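Local coordinates for lipoprotein (Colwellia psychrerythraea, PDB 3O0Y) that is of unknown biochemical function but is probably a membrane-attached lipoprotein, possibly a metallopeptidase of the MA clan, at residues Y417-N420 and A426-K429; M560-S565 and V597-V602; E226-V231 and S241-V246. All coordinates share one frame; numbering follows the deposited sequence.

Interaction 1 (Y417-N420 and A426-K429); sequences YWIN and ANPK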
# COMPACT_ATOMS: atom_id res chain seq x y z
N TYR A 417 -11.42 -6.05 -1.48
CA TYR A 417 -10.62 -6.90 -0.66
C TYR A 417 -10.26 -8.09 -1.54
O TYR A 417 -11.09 -8.89 -1.91
CB TYR A 417 -11.40 -7.28 0.61
CG TYR A 417 -10.88 -8.44 1.46
CD1 TYR A 417 -9.59 -8.89 1.43
CD2 TYR A 417 -11.72 -8.99 2.41
CE1 TYR A 417 -9.17 -9.93 2.26
CE2 TYR A 417 -11.29 -10.05 3.21
CZ TYR A 417 -10.02 -10.49 3.15
OH TYR A 417 -9.59 -11.50 3.96
N TRP A 418 -8.98 -8.12 -1.89
CA TRP A 418 -8.42 -9.19 -2.64
C TRP A 418 -7.86 -10.28 -1.74
O TRP A 418 -7.11 -9.99 -0.77
CB TRP A 418 -7.29 -8.73 -3.50
CG TRP A 418 -7.67 -7.75 -4.52
CD1 TRP A 418 -7.71 -6.40 -4.33
CD2 TRP A 418 -8.09 -7.98 -5.89
NE1 TRP A 418 -8.10 -5.76 -5.50
CE2 TRP A 418 -8.36 -6.71 -6.46
CE3 TRP A 418 -8.29 -9.12 -6.66
CZ2 TRP A 418 -8.82 -6.55 -7.78
CZ3 TRP A 418 -8.76 -9.00 -7.96
CH2 TRP A 418 -9.00 -7.69 -8.52
N ILE A 419 -8.22 -11.51 -2.05
CA ILE A 419 -7.71 -12.68 -1.31
C ILE A 419 -6.95 -13.64 -2.22
O ILE A 419 -7.40 -13.92 -3.33
CB ILE A 419 -8.92 -13.38 -0.57
CG1 ILE A 419 -8.41 -14.50 0.30
CG2 ILE A 419 -9.96 -13.85 -1.56
CD1 ILE A 419 -7.66 -14.05 1.55
N ASN A 420 -5.79 -14.16 -1.75
CA ASN A 420 -4.99 -15.12 -2.54
C ASN A 420 -5.41 -16.54 -2.25
O ASN A 420 -5.25 -17.01 -1.10
CB ASN A 420 -3.54 -14.97 -2.17
CG ASN A 420 -2.64 -15.59 -3.17
OD1 ASN A 420 -2.90 -16.67 -3.67
ND2 ASN A 420 -1.55 -14.90 -3.50
N ALA A 426 -1.59 -21.70 3.18
CA ALA A 426 -1.29 -20.30 3.42
C ALA A 426 -2.51 -19.51 3.94
O ALA A 426 -2.43 -18.33 4.18
CB ALA A 426 -0.73 -19.66 2.11
N ASN A 427 -3.65 -20.18 4.03
CA ASN A 427 -4.93 -19.61 4.49
C ASN A 427 -5.53 -20.37 5.64
O ASN A 427 -6.69 -20.80 5.57
CB ASN A 427 -5.94 -19.61 3.34
CG ASN A 427 -5.60 -18.56 2.25
OD1 ASN A 427 -5.05 -18.91 1.17
ND2 ASN A 427 -5.93 -17.35 2.51
N PRO A 428 -4.73 -20.61 6.69
CA PRO A 428 -5.30 -21.34 7.81
C PRO A 428 -6.55 -20.63 8.31
O PRO A 428 -6.65 -19.40 8.38
CB PRO A 428 -4.20 -21.27 8.87
CG PRO A 428 -3.39 -20.04 8.57
CD PRO A 428 -3.42 -20.01 7.01
N LYS A 429 -7.53 -21.41 8.73
CA LYS A 429 -8.77 -20.81 9.13
C LYS A 429 -8.64 -19.77 10.24
O LYS A 429 -9.47 -18.84 10.29
CB LYS A 429 -9.79 -21.83 9.54
CG LYS A 429 -10.15 -22.82 8.36
CD LYS A 429 -11.36 -23.65 8.74
CE LYS A 429 -11.71 -24.67 7.64
NZ LYS A 429 -12.97 -25.41 7.94
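I419 of strand 416-419 and N420 just after it meet N427 a few residues later, in the loop before the next helix. Earlier along 417-420, Y417 and W418 serve other parts of the fold. Y417 packs its side chain against L432 and L435 of helix 432-439, and its OH is hydrogen-bonded to OG1 of T436, while the indole of W418 bonds through NE1 to T405 on the neighbouring antiparallel strand. I419 brings an aliphatic end to the amide of N427. Its CG1 is anti to the backbone N (chi1 -174°), and the bend at chi2 (72°) turns CD1 to the N427 side chain, which it approaches obliquely. N420 contributes backbone instead: its carbonyl O lies 3.7 Å from CG of N427, close to the amide group. Its own side chain is engaged elsewhere, OD1 with N of R422 and ND2 with the carbonyls of Q396 and P400. N427 is buried, pointing its CB back toward 417-420 and also touching L359 of helix 353-373; the end of I419 and the carbonyl of N420 both meet its amide group from the strand side. Both segments belong to a strand-loop-helix unit: the central strand of a three-stranded mixed sheet, a loop in which N427 faces back to the strand, then helix 432-439, which ends in the His-Glu of an HEANPGHH sequence that runs on into helix 444-452 and is consistent with a zinc site as in MA-clan peptidases.

Interaction 2 (M560-S565 and V597-V602); sequences MLKILS and VLSRNV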
# COMPACT_ATOMS: atom_id res chain seq x y z
N MET A 560 -0.13 2.24 15.00
CA MET A 560 -1.02 1.60 15.92
C MET A 560 -0.74 2.05 17.38
O MET A 560 -1.68 2.39 18.13
CB MET A 560 -1.01 0.07 15.76
CG MET A 560 -2.04 -0.65 16.64
SD MET A 560 -1.47 -2.42 17.14
CE MET A 560 -3.01 -3.04 17.94
N LEU A 561 0.55 2.09 17.72
CA LEU A 561 0.95 2.47 19.09
C LEU A 561 0.52 3.90 19.39
O LEU A 561 0.09 4.20 20.49
CB LEU A 561 2.45 2.28 19.23
CG LEU A 561 2.88 0.82 19.36
CD1 LEU A 561 4.40 0.73 19.16
CD2 LEU A 561 2.52 0.19 20.71
N LYS A 562 0.61 4.77 18.40
CA LYS A 562 0.27 6.19 18.60
C LYS A 562 -1.23 6.34 18.74
O LYS A 562 -1.65 7.07 19.62
CB LYS A 562 0.76 7.04 17.46
CG LYS A 562 0.50 8.55 17.62
CD LYS A 562 1.10 9.10 18.91
CE LYS A 562 0.82 10.63 19.06
NZ LYS A 562 1.41 11.24 20.27
N ILE A 563 -2.00 5.66 17.88
CA ILE A 563 -3.47 5.67 18.02
C ILE A 563 -3.89 5.19 19.40
O ILE A 563 -4.69 5.83 20.05
CB ILE A 563 -4.22 4.86 16.87
CG1 ILE A 563 -3.93 5.55 15.53
CG2 ILE A 563 -5.75 4.74 17.29
CD1 ILE A 563 -4.27 4.65 14.28
N LEU A 564 -3.33 4.08 19.87
CA LEU A 564 -3.63 3.58 21.18
C LEU A 564 -3.18 4.53 22.33
O LEU A 564 -3.89 4.68 23.37
CB LEU A 564 -3.02 2.19 21.33
CG LEU A 564 -3.75 1.04 20.64
CD1 LEU A 564 -2.94 -0.25 20.82
CD2 LEU A 564 -5.16 0.90 21.28
N SER A 565 -2.05 5.19 22.16
CA SER A 565 -1.57 6.16 23.14
C SER A 565 -2.51 7.36 23.25
O SER A 565 -2.87 7.80 24.36
CB SER A 565 -0.19 6.65 22.71
OG SER A 565 0.25 7.60 23.66
N VAL A 597 -1.09 16.06 13.53
CA VAL A 597 -2.39 16.63 13.27
C VAL A 597 -3.48 15.79 13.96
O VAL A 597 -4.43 16.35 14.51
CB VAL A 597 -2.65 16.73 11.76
CG1 VAL A 597 -4.08 17.15 11.48
CG2 VAL A 597 -1.68 17.72 11.12
N LEU A 598 -3.37 14.47 13.89
CA LEU A 598 -4.29 13.60 14.63
C LEU A 598 -4.26 14.01 16.13
O LEU A 598 -5.32 14.15 16.74
CB LEU A 598 -3.90 12.14 14.45
CG LEU A 598 -4.80 11.13 15.21
CD1 LEU A 598 -6.28 11.27 14.81
CD2 LEU A 598 -4.28 9.69 14.95
N SER A 599 -3.07 14.29 16.69
CA SER A 599 -3.01 14.62 18.15
C SER A 599 -3.74 15.97 18.39
O SER A 599 -4.42 16.13 19.39
CB SER A 599 -1.60 14.72 18.75
OG SER A 599 -0.88 13.52 18.39
N ARG A 600 -3.49 16.92 17.50
CA ARG A 600 -4.16 18.24 17.60
C ARG A 600 -5.68 18.10 17.56
O ARG A 600 -6.39 18.78 18.33
CB ARG A 600 -3.71 19.19 16.48
CG ARG A 600 -4.54 20.45 16.48
CD ARG A 600 -4.14 21.38 15.32
NE ARG A 600 -2.71 21.57 15.41
CZ ARG A 600 -1.88 21.59 14.38
NH1 ARG A 600 -2.30 21.44 13.12
NH2 ARG A 600 -0.59 21.78 14.63
N ASN A 601 -6.18 17.23 16.67
CA ASN A 601 -7.65 17.02 16.58
C ASN A 601 -8.23 16.33 17.81
O ASN A 601 -9.32 16.70 18.32
CB ASN A 601 -8.03 16.26 15.29
CG ASN A 601 -7.83 17.12 14.06
OD1 ASN A 601 -7.82 18.36 14.17
ND2 ASN A 601 -7.78 16.49 12.86
N VAL A 602 -7.49 15.35 18.33
CA VAL A 602 -7.93 14.68 19.58
C VAL A 602 -7.97 15.69 20.69
O VAL A 602 -8.92 15.76 21.45
CB VAL A 602 -7.01 13.46 19.92
CG1 VAL A 602 -7.25 12.94 21.39
CG2 VAL A 602 -7.28 12.32 18.89
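Pointing its CG away from the backbone N (chi1 -178°) and then kinking at chi2 (57°), K562 leaves helix 555-574 and runs out alongside S599. The methylene CE passes 3.4 Å from OG of S599, with NZ a little beyond at 3.7 Å from the same oxygen. That hydroxyl is already used inside its own helix, where OG is hydrogen-bonded to the carbonyl O of M595 one turn earlier. CE is the closest approach of K562 to it, at the partly exposed edge of the contact. On the buried side, I563 and L598 make the apolar contact: CD2 of L598 reaches over from helix 595-608 and lies 4.2 Å from CG1 of I563, the two side chains crossing at about a right angle. Their CA atoms, 8.7 Å apart, are the nearest pair between the segments. The contact is small and two-sided, polar and aliphatic at the edge, wholly aliphatic inside. L566, one turn on from K562, extends it by touching both L598 and S599. I563 also packs on Y476 of helix 467-483; L598 also rests on V587 of helix 580-588, and the far face of helix 595-608 packs through V597 and N601 against helix 100-117.

Interaction 3 (E226-V231 and S241-V246); sequences EKIEKV and SLITQV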
# COMPACT_ATOMS: atom_id res chain seq x y z
N GLU A 226 -11.60 -10.27 -22.69
CA GLU A 226 -12.70 -10.49 -21.78
C GLU A 226 -13.58 -9.26 -21.60
O GLU A 226 -14.81 -9.36 -21.63
CB GLU A 226 -12.22 -10.98 -20.41
CG GLU A 226 -13.42 -10.96 -19.39
CD GLU A 226 -13.27 -11.83 -18.12
OE1 GLU A 226 -12.22 -12.52 -17.95
OE2 GLU A 226 -14.23 -11.81 -17.29
N LYS A 227 -12.96 -8.09 -21.52
CA LYS A 227 -13.72 -6.84 -21.39
C LYS A 227 -14.40 -6.40 -22.68
O LYS A 227 -15.59 -6.07 -22.67
CB LYS A 227 -12.79 -5.77 -20.83
CG LYS A 227 -12.38 -6.12 -19.41
CD LYS A 227 -11.70 -4.97 -18.64
CE LYS A 227 -11.22 -5.41 -17.23
NZ LYS A 227 -10.65 -4.28 -16.40
N ILE A 228 -13.70 -6.48 -23.81
CA ILE A 228 -14.28 -5.98 -25.05
C ILE A 228 -15.48 -6.85 -25.51
O ILE A 228 -16.39 -6.36 -26.14
CB ILE A 228 -13.22 -5.85 -26.15
CG1 ILE A 228 -13.63 -4.83 -27.20
CG2 ILE A 228 -12.93 -7.23 -26.88
CD1 ILE A 228 -13.70 -3.33 -26.75
N GLU A 229 -15.49 -8.10 -25.09
CA GLU A 229 -16.61 -9.04 -25.41
C GLU A 229 -17.92 -8.52 -24.92
O GLU A 229 -18.97 -8.76 -25.56
CB GLU A 229 -16.36 -10.40 -24.76
CG GLU A 229 -17.43 -11.46 -25.04
CD GLU A 229 -17.40 -11.90 -26.49
OE1 GLU A 229 -16.38 -11.57 -27.17
OE2 GLU A 229 -18.37 -12.57 -26.98
N LYS A 230 -17.89 -7.79 -23.80
CA LYS A 230 -19.11 -7.28 -23.16
C LYS A 230 -19.69 -6.05 -23.84
O LYS A 230 -20.79 -5.60 -23.47
CB LYS A 230 -18.84 -6.97 -21.70
CG LYS A 230 -18.30 -8.12 -20.94
CD LYS A 230 -18.30 -7.78 -19.47
CE LYS A 230 -17.14 -8.36 -18.67
NZ LYS A 230 -17.33 -9.77 -18.28
N VAL A 231 -18.98 -5.48 -24.80
CA VAL A 231 -19.37 -4.19 -25.35
C VAL A 231 -20.35 -4.35 -26.54
O VAL A 231 -19.96 -4.59 -27.72
CB VAL A 231 -18.14 -3.35 -25.78
CG1 VAL A 231 -18.57 -2.03 -26.41
CG2 VAL A 231 -17.19 -3.12 -24.55
N SER A 241 -11.03 -6.69 -34.73
CA SER A 241 -10.04 -5.73 -35.21
C SER A 241 -9.30 -5.04 -34.05
O SER A 241 -8.08 -4.83 -34.10
CB SER A 241 -10.69 -4.63 -36.03
OG SER A 241 -9.74 -3.62 -36.38
N LEU A 242 -10.05 -4.68 -33.03
CA LEU A 242 -9.37 -4.05 -31.85
C LEU A 242 -8.42 -5.04 -31.12
O LEU A 242 -7.31 -4.68 -30.75
CB LEU A 242 -10.42 -3.46 -30.93
CG LEU A 242 -11.18 -2.23 -31.44
CD1 LEU A 242 -12.51 -2.03 -30.68
CD2 LEU A 242 -10.36 -1.00 -31.34
N ILE A 243 -8.82 -6.30 -30.98
CA ILE A 243 -7.98 -7.32 -30.36
C ILE A 243 -6.69 -7.48 -31.16
O ILE A 243 -5.59 -7.53 -30.60
CB ILE A 243 -8.75 -8.65 -30.24
CG1 ILE A 243 -9.88 -8.51 -29.23
CG2 ILE A 243 -7.85 -9.80 -29.85
CD1 ILE A 243 -10.88 -9.59 -29.35
N THR A 244 -6.78 -7.50 -32.49
CA THR A 244 -5.60 -7.54 -33.33
C THR A 244 -4.66 -6.38 -33.12
O THR A 244 -3.42 -6.54 -33.12
CB THR A 244 -5.99 -7.65 -34.84
OG1 THR A 244 -6.81 -8.81 -34.98
CG2 THR A 244 -4.73 -7.73 -35.74
N GLN A 245 -5.25 -5.20 -32.96
CA GLN A 245 -4.49 -3.98 -32.68
C GLN A 245 -3.76 -4.06 -31.33
O GLN A 245 -2.59 -3.66 -31.22
CB GLN A 245 -5.40 -2.76 -32.72
CG GLN A 245 -5.80 -2.36 -34.13
CD GLN A 245 -6.75 -1.20 -34.11
OE1 GLN A 245 -6.38 -0.09 -33.70
NE2 GLN A 245 -7.98 -1.42 -34.59
N VAL A 246 -4.40 -4.65 -30.35
CA VAL A 246 -3.81 -4.85 -29.03
C VAL A 246 -2.67 -5.82 -29.13
O VAL A 246 -1.60 -5.52 -28.66
CB VAL A 246 -4.83 -5.32 -27.97
CG1 VAL A 246 -4.07 -5.78 -26.65
CG2 VAL A 246 -5.82 -4.13 -27.66
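Helix 219-228 runs out into a type I turn from I228 to V231, closed by the bond of V231 N to I228 O (3.0 Å), and here I228 faces I243 with 8.3 Å between their CA atoms. I228 carries the contact from its side and spreads its two branches over two residues. CG2, held between the backbone N and the carbonyl carbon, lies against the end of I243, 4.0 Å from CD1 and 4.1 Å from CG1. The longer branch turns to the neighbouring residue round helix 236-268, placing CD1 of I228 4.3 Å from CD1 of L242. I243 sets its CG1 anti to its carbonyl carbon (chi1 -68°), which brings the tip of the chain back to the first helix although its CB points off to one side. These are two consecutive helices of a mainly helical fold, packed beside the short connection that joins them, and the contact is entirely hydrocarbon. L234 of that connection touches both I228 and L242, while F224, one turn before I228, meets L242, I243 and V246. Helix 161-172 borders the buried side, A164 lying against I228 and I168 against L242. At the outer surface, K230 NZ and E226 OE2 form a long ion pair at 3.8 Å.

Along the chain interaction 3 comes first, then interaction 1, then interaction 2, and each closes before the next begins. Interactions 2 and 3 lie on opposite sides of the chain's centre, about 49 Å apart between centres; interaction 1 is about 32 Å from interaction 3 and about 30 Å from interaction 2, also between centres. Nearest atoms stay about 9 Å apart for interactions 1 and 3 and about 18 Å for 1 and 2. They share no helix or strand: 226-231 with 241-246 and 560-565 with 597-602 join helix to helix, whereas interaction 1 lies at the small sheet. In this mostly helical chain they are separate local contacts that do not touch one another, all within the range assigned to DUF885.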